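Local coordinates for protein cytosolic acyl coenzyme A thioester hydrolase (Mus musculus, PDB 2V1O) that hydrolyses fatty acyl-CoAs of C8-C18 chain length, palmitoyl-CoA above all, to free fatty acids and coenzyme A, this chain being its N-terminal hotdog domain, at residues A51-R55 with Q143-R147; S81-H87 with N102-Y108. All blocks are in the same frame, centred on the assembly; numbering follows the deposited sequence.

Contact 1 of 2, residues A51-R55 with Q143-R147. With COA (coenzyme A), chain G.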
ATOM      1  N   ALA A  51     -22.407  -5.956   8.526  1.00  9.98           N
ATOM      2  CA  ALA A  51     -23.351  -7.050   8.294  1.00 10.16           C
ATOM      3  C   ALA A  51     -24.014  -6.996   6.913  1.00 10.50           C
ATOM      4  O   ALA A  51     -24.291  -8.038   6.313  1.00 10.55           O
ATOM      5  CB  ALA A  51     -24.410  -7.096   9.402  1.00 10.81           C
ATOM      6  N   ARG A  52     -24.266  -5.793   6.403  1.00 10.71           N
ATOM      7  CA  ARG A  52     -25.058  -5.650   5.187  1.00 10.81           C
ATOM      8  C   ARG A  52     -24.759  -4.343   4.466  1.00 11.07           C
ATOM      9  O   ARG A  52     -24.558  -3.300   5.097  1.00 11.01           O
ATOM     10  CB  ARG A  52     -26.553  -5.697   5.552  1.00 10.96           C
ATOM     11  CG  ARG A  52     -27.551  -5.659   4.395  1.00 10.76           C
ATOM     12  CD  ARG A  52     -28.947  -5.791   4.998  1.00 11.34           C
ATOM     13  NE  ARG A  52     -30.059  -5.645   4.066  1.00 12.44           N
ATOM     14  CZ  ARG A  52     -30.715  -6.660   3.504  1.00 13.51           C
ATOM     15  NH1 ARG A  52     -30.335  -7.915   3.724  1.00 13.22           N
ATOM     16  NH2 ARG A  52     -31.750  -6.421   2.701  1.00 12.10           N
ATOM     17  N   VAL A  53     -24.722  -4.429   3.144  1.00 11.19           N
ATOM     18  CA  VAL A  53     -24.704  -3.254   2.275  1.00 11.74           C
ATOM     19  C   VAL A  53     -26.005  -3.249   1.483  1.00 11.60           C
ATOM     20  O   VAL A  53     -26.339  -4.230   0.809  1.00 11.80           O
ATOM     21  CB  VAL A  53     -23.509  -3.286   1.302  1.00 11.67           C
ATOM     22  CG1 VAL A  53     -23.519  -2.048   0.398  1.00 11.70           C
ATOM     23  CG2 VAL A  53     -22.199  -3.392   2.080  1.00 12.60           C
ATOM     24  N   GLU A  54     -26.763  -2.162   1.593  1.00 12.03           N
ATOM     25  CA  GLU A  54     -27.986  -2.027   0.803  1.00 12.36           C
ATOM     26  C   GLU A  54     -27.619  -1.765  -0.657  1.00 12.49           C
ATOM     27  O   GLU A  54     -26.492  -1.382  -0.959  1.00 12.37           O
ATOM     28  CB  GLU A  54     -28.869  -0.898   1.345  1.00 12.20           C
ATOM     29  CG  GLU A  54     -29.395  -1.128   2.765  1.00 12.57           C
ATOM     30  CD  GLU A  54     -30.345  -2.319   2.888  1.00 13.52           C
ATOM     31  OE1 GLU A  54     -30.996  -2.693   1.886  1.00 13.40           O
ATOM     32  OE2 GLU A  54     -30.458  -2.868   4.001  1.00 12.90           O
ATOM     33  N   ARG A  55     -28.570  -1.984  -1.556  1.00 13.07           N
ATOM     34  CA  ARG A  55     -28.386  -1.663  -2.965  1.00 13.92           C
ATOM     35  C   ARG A  55     -27.903  -0.213  -3.120  1.00 14.05           C
ATOM     36  O   ARG A  55     -28.421   0.704  -2.467  1.00 13.75           O
ATOM     37  CB  ARG A  55     -29.700  -1.875  -3.721  1.00 14.88           C
ATOM     38  CG  ARG A  55     -29.643  -1.574  -5.213  1.00 17.82           C
ATOM     39  CD  ARG A  55     -30.850  -0.740  -5.633  1.00 23.85           C
ATOM     40  NE  ARG A  55     -30.509   0.681  -5.746  1.00 27.79           N
ATOM     41  CZ  ARG A  55     -31.061   1.658  -5.029  1.00 28.93           C
ATOM     42  NH1 ARG A  55     -32.007   1.388  -4.136  1.00 29.36           N
ATOM     43  NH2 ARG A  55     -30.667   2.912  -5.215  1.00 29.30           N
ATOM     44  N   GLN A 143     -35.311  -5.230   6.025  1.00 19.63           N
ATOM     45  CA  GLN A 143     -34.138  -6.100   5.900  1.00 20.35           C
ATOM     46  C   GLN A 143     -34.220  -7.328   6.820  1.00 20.80           C
ATOM     47  O   GLN A 143     -33.826  -8.427   6.430  1.00 20.89           O
ATOM     48  CB  GLN A 143     -32.812  -5.319   6.047  1.00 20.49           C
ATOM     49  CG  GLN A 143     -32.662  -4.450   7.305  1.00 19.79           C
ATOM     50  CD  GLN A 143     -31.984  -5.156   8.478  1.00 20.16           C
ATOM     51  OE1 GLN A 143     -31.576  -4.512   9.446  1.00 21.72           O
ATOM     52  NE2 GLN A 143     -31.849  -6.461   8.392  1.00 17.68           N
ATOM     53  N   LYS A 144     -34.763  -7.139   8.023  1.00 21.59           N
ATOM     54  CA  LYS A 144     -34.987  -8.241   8.963  1.00 22.56           C
ATOM     55  C   LYS A 144     -35.888  -9.317   8.332  1.00 23.05           C
ATOM     56  O   LYS A 144     -35.578 -10.511   8.367  1.00 22.83           O
ATOM     57  CB  LYS A 144     -35.604  -7.693  10.261  1.00 22.79           C
ATOM     58  CG  LYS A 144     -35.667  -8.662  11.434  1.00 24.23           C
ATOM     59  CD  LYS A 144     -34.402  -8.602  12.277  1.00 24.57           C
ATOM     60  CE  LYS A 144     -34.587  -9.387  13.564  1.00 24.72           C
ATOM     61  NZ  LYS A 144     -33.292  -9.841  14.127  1.00 23.51           N
ATOM     62  N   LEU A 145     -36.987  -8.868   7.731  1.00 23.52           N
ATOM     63  CA  LEU A 145     -37.956  -9.743   7.080  1.00 24.43           C
ATOM     64  C   LEU A 145     -37.355 -10.447   5.861  1.00 24.78           C
ATOM     65  O   LEU A 145     -37.549 -11.650   5.674  1.00 24.68           O
ATOM     66  CB  LEU A 145     -39.198  -8.934   6.684  1.00 24.13           C
ATOM     67  CG  LEU A 145     -40.281  -8.604   7.733  1.00 25.64           C
ATOM     68  CD1 LEU A 145     -39.738  -8.296   9.142  1.00 26.29           C
ATOM     69  CD2 LEU A 145     -41.167  -7.454   7.241  1.00 26.40           C
ATOM     70  N   GLU A 146     -36.616  -9.690   5.050  1.00 25.53           N
ATOM     71  CA  GLU A 146     -35.979 -10.213   3.840  1.00 26.61           C
ATOM     72  C   GLU A 146     -34.973 -11.326   4.141  1.00 27.22           C
ATOM     73  O   GLU A 146     -34.864 -12.288   3.378  1.00 26.98           O
ATOM     74  CB  GLU A 146     -35.295  -9.089   3.061  1.00 26.59           C
ATOM     75  CG  GLU A 146     -34.865  -9.480   1.657  1.00 27.65           C
ATOM     76  CD  GLU A 146     -33.536  -8.871   1.276  1.00 28.92           C
ATOM     77  OE1 GLU A 146     -33.508  -8.072   0.315  1.00 30.72           O
ATOM     78  OE2 GLU A 146     -32.521  -9.189   1.938  1.00 28.67           O
ATOM     79  N   ARG A 147     -34.250 -11.192   5.253  1.00 28.21           N
ATOM     80  CA  ARG A 147     -33.272 -12.202   5.678  1.00 29.21           C
ATOM     81  C   ARG A 147     -33.934 -13.511   6.151  1.00 30.76           C
ATOM     82  O   ARG A 147     -33.295 -14.364   6.773  1.00 31.09           O
ATOM     83  CB  ARG A 147     -32.305 -11.625   6.720  1.00 29.16           C
ATOM     84  CG  ARG A 147     -31.360 -10.574   6.127  1.00 28.15           C
ATOM     85  CD  ARG A 147     -30.300 -10.104   7.109  1.00 27.77           C
ATOM     86  NE  ARG A 147     -30.848  -9.235   8.149  1.00 24.96           N
ATOM     87  CZ  ARG A 147     -30.988  -9.579   9.428  1.00 24.70           C
ATOM     88  NH1 ARG A 147     -31.494  -8.713  10.296  1.00 24.45           N
ATOM     89  NH2 ARG A 147     -30.611 -10.782   9.847  1.00 22.59           N
TER
HETATM   90  N1A COA G1162     -27.926  -7.366   8.027  1.00 21.02           N
HETATM   91  C2A COA G1162     -28.453  -6.570   9.017  1.00 21.40           C
HETATM   92  N3A COA G1162     -28.539  -7.054  10.302  1.00 21.23           N
HETATM   93  C4A COA G1162     -28.098  -8.310  10.577  1.00 20.74           C
HETATM   94  C5A COA G1162     -27.555  -9.129   9.596  1.00 21.09           C
HETATM   95  C6A COA G1162     -27.468  -8.644   8.303  1.00 20.93           C
HETATM   96  N6A COA G1162     -26.975  -9.398   7.322  1.00 21.04           N
HETATM   97  N7A COA G1162     -27.210 -10.309  10.172  1.00 21.85           N
HETATM   98  C8A COA G1162     -27.524 -10.248  11.484  1.00 21.25           C
HETATM   99  N9A COA G1162     -28.071  -9.020  11.740  1.00 21.64           N
HETATM  100  C1B COA G1162     -28.420  -8.441  13.038  1.00 21.11           C
HETATM  101  C2B COA G1162     -29.718  -9.016  13.584  1.00 22.07           C
HETATM  102  O2B COA G1162     -30.837  -8.409  12.979  1.00 21.82           O
HETATM  103  C3B COA G1162     -29.553  -8.734  15.069  1.00 21.14           C
HETATM  104  O3B COA G1162     -29.964  -7.424  15.414  1.00 22.85           O
HETATM  105  P3B COA G1162     -31.365  -7.145  16.166  1.00 22.47           P
HETATM  106  O7A COA G1162     -32.457  -7.467  15.199  1.00 22.70           O
HETATM  107  O8A COA G1162     -31.449  -8.053  17.369  1.00 23.11           O
HETATM  108  O9A COA G1162     -31.414  -5.691  16.563  1.00 22.85           O
HETATM  109  C4B COA G1162     -28.041  -8.817  15.278  1.00 21.99           C
HETATM  110  O4B COA G1162     -27.441  -8.756  13.998  1.00 22.50           O
HETATM  111  C5B COA G1162     -27.607 -10.088  16.001  1.00 22.70           C
HETATM  112  O5B COA G1162     -28.207 -11.226  15.423  1.00 24.57           O
HETATM  113  P1A COA G1162     -27.730 -12.677  15.909  1.00 26.82           P
HETATM  114  O1A COA G1162     -27.524 -12.658  17.398  1.00 27.62           O
HETATM  115  O2A COA G1162     -28.754 -13.689  15.444  1.00 25.82           O
HETATM  116  O3A COA G1162     -26.310 -12.945  15.198  1.00 26.61           O
HETATM  117  P2A COA G1162     -26.112 -13.636  13.763  1.00 27.76           P
HETATM  118  O4A COA G1162     -27.209 -13.270  12.794  1.00 26.38           O
HETATM  119  O5A COA G1162     -25.920 -15.131  13.889  1.00 27.37           O
HETATM  120  O6A COA G1162     -24.713 -12.998  13.310  1.00 27.77           O
HETATM  121  CBP COA G1162     -23.228 -11.301  12.485  1.00 25.26           C
HETATM  122  CCP COA G1162     -24.654 -11.635  12.922  1.00 26.55           C
HETATM  123  CDP COA G1162     -23.236  -9.934  11.789  1.00 26.06           C
HETATM  124  CEP COA G1162     -22.386 -11.204  13.757  1.00 26.61           C
HETATM  125  CAP COA G1162     -22.726 -12.407  11.547  1.00 24.18           C
HETATM  126  OAP COA G1162     -23.559 -12.536  10.412  1.00 22.98           O
HETATM  127  C9P COA G1162     -21.298 -12.199  11.104  1.00 22.45           C
HETATM  128  O9P COA G1162     -20.255 -12.463  11.994  1.00 22.40           O
HETATM  129  N8P COA G1162     -21.106 -11.772   9.863  1.00 21.87           N
HETATM  130  C7P COA G1162     -19.802 -11.353   9.379  1.00 22.35           C
HETATM  131  C6P COA G1162     -19.453  -9.938   9.841  1.00 20.06           C
HETATM  132  C5P COA G1162     -18.105  -9.550   9.275  1.00 20.89           C
HETATM  133  O5P COA G1162     -17.078 -10.086   9.727  1.00 19.80           O
HETATM  134  N4P COA G1162     -18.110  -8.637   8.301  1.00 21.81           N
HETATM  135  C3P COA G1162     -17.020  -8.477   7.340  1.00 25.57           C
HETATM  136  C2P COA G1162     -16.794  -9.714   6.442  1.00 25.87           C
HETATM  137  S1P COA G1162     -15.350  -9.358   5.416  1.00 33.47           S

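Contact 2 of 2, residues S81-H87 with N102-Y108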
ATOM      1  N   SER A  81     -28.100  -3.667  16.300  1.00 10.84           N
ATOM      2  CA  SER A  81     -27.556  -3.231  15.010  1.00 10.51           C
ATOM      3  C   SER A  81     -27.660  -1.717  14.782  1.00 10.50           C
ATOM      4  O   SER A  81     -28.459  -1.029  15.429  1.00 10.45           O
ATOM      5  CB  SER A  81     -28.163  -4.028  13.836  1.00 10.68           C
ATOM      6  OG  SER A  81     -29.402  -3.492  13.396  1.00 10.89           O
ATOM      7  N   VAL A  82     -26.838  -1.227  13.855  1.00 10.58           N
ATOM      8  CA  VAL A  82     -26.710   0.198  13.545  1.00 10.70           C
ATOM      9  C   VAL A  82     -26.870   0.395  12.045  1.00 10.88           C
ATOM     10  O   VAL A  82     -26.188  -0.264  11.254  1.00 10.68           O
ATOM     11  CB  VAL A  82     -25.303   0.736  13.952  1.00 10.60           C
ATOM     12  CG1 VAL A  82     -25.159   2.256  13.642  1.00 11.32           C
ATOM     13  CG2 VAL A  82     -25.000   0.436  15.421  1.00 12.36           C
ATOM     14  N   GLU A  83     -27.762   1.303  11.654  1.00 10.55           N
ATOM     15  CA  GLU A  83     -27.895   1.678  10.254  1.00 11.23           C
ATOM     16  C   GLU A  83     -27.117   2.969  10.012  1.00 11.49           C
ATOM     17  O   GLU A  83     -27.270   3.943  10.757  1.00 11.57           O
ATOM     18  CB  GLU A  83     -29.366   1.861   9.872  1.00 10.68           C
ATOM     19  CG  GLU A  83     -29.585   2.105   8.387  1.00 11.30           C
ATOM     20  CD  GLU A  83     -30.954   2.696   8.084  1.00 12.26           C
ATOM     21  OE1 GLU A  83     -31.333   3.686   8.745  1.00 11.20           O
ATOM     22  OE2 GLU A  83     -31.648   2.163   7.191  1.00 12.37           O
ATOM     23  N   VAL A  84     -26.274   2.958   8.981  1.00 11.76           N
ATOM     24  CA  VAL A  84     -25.444   4.119   8.641  1.00 11.35           C
ATOM     25  C   VAL A  84     -25.681   4.504   7.186  1.00 11.61           C
ATOM     26  O   VAL A  84     -25.635   3.650   6.292  1.00 11.30           O
ATOM     27  CB  VAL A  84     -23.915   3.839   8.858  1.00 11.24           C
ATOM     28  CG1 VAL A  84     -23.086   5.084   8.511  1.00 10.57           C
ATOM     29  CG2 VAL A  84     -23.614   3.356  10.302  1.00 12.09           C
ATOM     30  N   GLN A  85     -25.966   5.784   6.961  1.00 11.54           N
ATOM     31  CA  GLN A  85     -26.067   6.324   5.617  1.00 12.04           C
ATOM     32  C   GLN A  85     -24.779   7.052   5.286  1.00 11.68           C
ATOM     33  O   GLN A  85     -24.296   7.877   6.072  1.00 11.49           O
ATOM     34  CB  GLN A  85     -27.252   7.276   5.490  1.00 12.02           C
ATOM     35  CG  GLN A  85     -28.595   6.582   5.591  1.00 14.44           C
ATOM     36  CD  GLN A  85     -29.766   7.531   5.413  1.00 16.92           C
ATOM     37  OE1 GLN A  85     -29.590   8.718   5.122  1.00 18.97           O
ATOM     38  NE2 GLN A  85     -30.974   7.009   5.599  1.00 17.87           N
ATOM     39  N   VAL A  86     -24.225   6.740   4.120  1.00 11.70           N
ATOM     40  CA  VAL A  86     -22.954   7.325   3.695  1.00 11.84           C
ATOM     41  C   VAL A  86     -23.132   8.058   2.369  1.00 11.99           C
ATOM     42  O   VAL A  86     -23.756   7.524   1.439  1.00 11.68           O
ATOM     43  CB  VAL A  86     -21.852   6.248   3.552  1.00 11.66           C
ATOM     44  CG1 VAL A  86     -20.528   6.875   3.051  1.00 11.16           C
ATOM     45  CG2 VAL A  86     -21.641   5.531   4.888  1.00 12.13           C
ATOM     46  N   HIS A  87     -22.607   9.283   2.299  1.00 12.51           N
ATOM     47  CA  HIS A  87     -22.624  10.081   1.059  1.00 13.62           C
ATOM     48  C   HIS A  87     -21.212  10.262   0.547  1.00 13.80           C
ATOM     49  O   HIS A  87     -20.317  10.639   1.305  1.00 13.92           O
ATOM     50  CB  HIS A  87     -23.235  11.472   1.275  1.00 14.06           C
ATOM     51  CG  HIS A  87     -24.726  11.476   1.392  1.00 17.07           C
ATOM     52  ND1 HIS A  87     -25.391  10.847   2.421  1.00 19.53           N
ATOM     53  CD2 HIS A  87     -25.680  12.049   0.622  1.00 18.37           C
ATOM     54  CE1 HIS A  87     -26.692  11.019   2.274  1.00 19.42           C
ATOM     55  NE2 HIS A  87     -26.894  11.748   1.191  1.00 19.83           N
ATOM     56  N   ASN A 102     -22.212   8.884  -5.001  1.00 14.51           N
ATOM     57  CA  ASN A 102     -22.893   7.727  -4.462  1.00 14.79           C
ATOM     58  C   ASN A 102     -23.554   8.011  -3.107  1.00 14.45           C
ATOM     59  O   ASN A 102     -23.038   8.797  -2.308  1.00 14.45           O
ATOM     60  CB  ASN A 102     -21.866   6.586  -4.310  1.00 15.72           C
ATOM     61  CG  ASN A 102     -22.472   5.331  -3.754  1.00 16.46           C
ATOM     62  OD1 ASN A 102     -22.313   5.023  -2.574  1.00 17.66           O
ATOM     63  ND2 ASN A 102     -23.204   4.609  -4.592  1.00 18.94           N
ATOM     64  N   LYS A 103     -24.702   7.385  -2.872  1.00 13.93           N
ATOM     65  CA  LYS A 103     -25.283   7.281  -1.534  1.00 13.94           C
ATOM     66  C   LYS A 103     -25.410   5.793  -1.214  1.00 13.40           C
ATOM     67  O   LYS A 103     -25.890   5.016  -2.042  1.00 13.25           O
ATOM     68  CB  LYS A 103     -26.665   7.931  -1.451  1.00 14.37           C
ATOM     69  CG  LYS A 103     -26.757   9.397  -1.835  1.00 17.11           C
ATOM     70  CD  LYS A 103     -28.195   9.873  -1.587  1.00 21.23           C
ATOM     71  CE  LYS A 103     -28.578  11.068  -2.437  1.00 24.45           C
ATOM     72  NZ  LYS A 103     -29.024  10.660  -3.810  1.00 27.58           N
ATOM     73  N   ALA A 104     -24.968   5.396  -0.027  1.00 13.18           N
ATOM     74  CA  ALA A 104     -25.031   3.994   0.383  1.00 12.70           C
ATOM     75  C   ALA A 104     -25.576   3.891   1.802  1.00 12.82           C
ATOM     76  O   ALA A 104     -25.426   4.818   2.598  1.00 13.93           O
ATOM     77  CB  ALA A 104     -23.647   3.336   0.285  1.00 12.56           C
ATOM     78  N   THR A 105     -26.228   2.772   2.104  1.00 11.74           N
ATOM     79  CA  THR A 105     -26.674   2.490   3.455  1.00 11.41           C
ATOM     80  C   THR A 105     -26.054   1.164   3.898  1.00 11.41           C
ATOM     81  O   THR A 105     -26.039   0.185   3.145  1.00 10.87           O
ATOM     82  CB  THR A 105     -28.211   2.460   3.563  1.00 11.25           C
ATOM     83  OG1 THR A 105     -28.732   3.757   3.251  1.00 11.60           O
ATOM     84  CG2 THR A 105     -28.671   2.069   4.980  1.00 11.68           C
ATOM     85  N   LEU A 106     -25.541   1.158   5.121  1.00 11.27           N
ATOM     86  CA  LEU A 106     -24.848   0.004   5.670  1.00 11.42           C
ATOM     87  C   LEU A 106     -25.432  -0.365   7.022  1.00 11.57           C
ATOM     88  O   LEU A 106     -25.886   0.504   7.762  1.00 11.50           O
ATOM     89  CB  LEU A 106     -23.367   0.331   5.861  1.00 11.66           C
ATOM     90  CG  LEU A 106     -22.586   1.069   4.766  1.00 13.04           C
ATOM     91  CD1 LEU A 106     -21.283   1.631   5.334  1.00 15.21           C
ATOM     92  CD2 LEU A 106     -22.310   0.152   3.604  1.00 13.85           C
ATOM     93  N   TRP A 107     -25.362  -1.654   7.351  1.00 11.33           N
ATOM     94  CA  TRP A 107     -25.729  -2.144   8.670  1.00 11.08           C
ATOM     95  C   TRP A 107     -24.530  -2.780   9.339  1.00 11.42           C
ATOM     96  O   TRP A 107     -23.831  -3.606   8.733  1.00 10.46           O
ATOM     97  CB  TRP A 107     -26.875  -3.160   8.578  1.00 11.46           C
ATOM     98  CG  TRP A 107     -28.151  -2.549   8.105  1.00 11.43           C
ATOM     99  CD1 TRP A 107     -28.530  -2.346   6.809  1.00 10.45           C
ATOM    100  CD2 TRP A 107     -29.227  -2.063   8.923  1.00 11.96           C
ATOM    101  NE1 TRP A 107     -29.776  -1.766   6.766  1.00 11.21           N
ATOM    102  CE2 TRP A 107     -30.224  -1.576   8.050  1.00 10.50           C
ATOM    103  CE3 TRP A 107     -29.439  -1.988  10.310  1.00 10.60           C
ATOM    104  CZ2 TRP A 107     -31.428  -1.021   8.515  1.00 11.03           C
ATOM    105  CZ3 TRP A 107     -30.640  -1.437  10.774  1.00 11.63           C
ATOM    106  CH2 TRP A 107     -31.614  -0.959   9.873  1.00 10.62           C
ATOM    107  N   TYR A 108     -24.309  -2.379  10.591  1.00 11.56           N
ATOM    108  CA  TYR A 108     -23.236  -2.896  11.428  1.00 11.99           C
ATOM    109  C   TYR A 108     -23.805  -3.562  12.673  1.00 12.03           C
ATOM    110  O   TYR A 108     -24.874  -3.199  13.142  1.00 12.29           O
ATOM    111  CB  TYR A 108     -22.302  -1.760  11.851  1.00 12.17           C
ATOM    112  CG  TYR A 108     -21.451  -1.246  10.720  1.00 11.32           C
ATOM    113  CD1 TYR A 108     -20.168  -1.765  10.502  1.00 11.29           C
ATOM    114  CD2 TYR A 108     -21.924  -0.255   9.854  1.00 12.66           C
ATOM    115  CE1 TYR A 108     -19.378  -1.315   9.452  1.00 13.07           C
ATOM    116  CE2 TYR A 108     -21.125   0.206   8.788  1.00 12.97           C
ATOM    117  CZ  TYR A 108     -19.862  -0.332   8.602  1.00 13.18           C
ATOM    118  OH  TYR A 108     -19.058   0.106   7.568  1.00 13.15           O
TER
HETATM  119  O   HOH W   1     -31.760   0.211   5.052  1.00 23.97           O
HETATM  120  O   HOH W   2     -31.090   4.167   4.478  1.00 30.85           O

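Contact 1 of 2, residues A51-R55 with Q143-R147
The adenine pocket for coenzyme A is built where R52, on strand 46-57, meets Q143 and E146 on the last turn of helix 130-146 and R147 just beyond it. R52 runs out straight from the strand, extended from CG to NE with CG anti to the backbone N (chi1 -176°), and this reach carries its guanidinium to the helix. There NH1 and NH2 grip a single carboxylate oxygen of E146, R52 NH2 lying 3.0 Å from E146 OE2. The oxygen sits in the guanidinium plane, yet both nitrogens come to it from the same face of the carboxylate, whose plane is turned 56° from theirs. R52 NE donates to E54 OE2 at 2.8 Å, in the guanidinium plane but above that of the carboxylate; with E146 this limits the group's rotation. Q143 CB lies over one face, 3.4 Å from R52 NE.

In this hotdog domain A51 and R52 form a classic beta bulge opposite W107, and beyond them the sheet continues into the second subunit, whose D57 adds a further salt bridge to R52 NH1. R147 bends at chi3 and lays its guanidinium flat over the adenine: R147 CZ stands 3.4 Å from C4A of coenzyme A. From there R147 NH1 donates to the ribose O2B at 2.8 Å. K144 NZ reaches the same O2B and also the 3'-phosphate, 2.7 Å from O7A. On the strand side A51 CB covers the other face of the adenine, 3.6 Å from C6A, while R52 CB lies beside the ring, 3.3 Å from its N1A.

Contact 2 of 2, residues S81-H87 with N102-Y108
Strands 82-87 and 102-108 run antiparallel, their axes 4.6 Å apart at closest approach and their directions 157° apart, and the pairs V82-Y108, V84-L106 and V86-A104 each exchange two backbone hydrogen bonds. The straightest of the six joins V86 N to A104 O at 2.7 Å, with 173° at the hydrogen.

On the face carrying V82, V84, V86, L106 and Y108 the touches are apolar: V86 CG2 meets L106 CD1 at 3.9 Å, and V84 CG2 comes obliquely to Y108 CD2 at 4.0 Å. This is the inner side of the hotdog fold, where the sheet wraps helix 19-38; V84 rests on I33, while Y108 OH is hydrogen-bonded to E27 of that helix.

The other face is more polar. E83 CB lies over the six-membered ring of W107 in a CH-pi contact, 3.6 Å from its centroid. E83 turns its CG away from the backbone N, and the extended chain passes obliquely over the indole and brings E83 CG 3.5 Å from T105 CG2. Its carboxylate is turned 45° from the ring; E83 OE2 receives a bond from a water that accepts one from W107 NE1, and it also forms a salt bridge with R139 of helix 130-146, while E83 OE1 is hydrogen-bonded to the T75 hydroxyl. S81 OG, hydrogen-bonded to S78, meets the ring edge 3.4 Å from W107 CE3. Farther along the hairpin, the aliphatic part of K103 covers the H87 imidazole, K103 CG standing 4.1 Å from the ring centroid.

The two contacts illustrate how a buried sheet can carry a binding site at its margin. The centre of contact 2 lies about 4 Å from the centre of the chain, that of contact 1 about 14 Å. Contact 2 ties two neighbouring strands by a regular backbone ladder, apolar on the face towards helix 19-38 and more polar on the other; contact 1, only partly buried, relies on charged side chains, ligand atoms and a subunit interface. They are joined directly, since strands 46-57 and 98-112 are neighbours: A51 N lies 2.8 Å from W107 O. W107 of contact 2 touches coenzyme A and Q143, and its NE1 makes a weak hydrogen bond with E54 OE2.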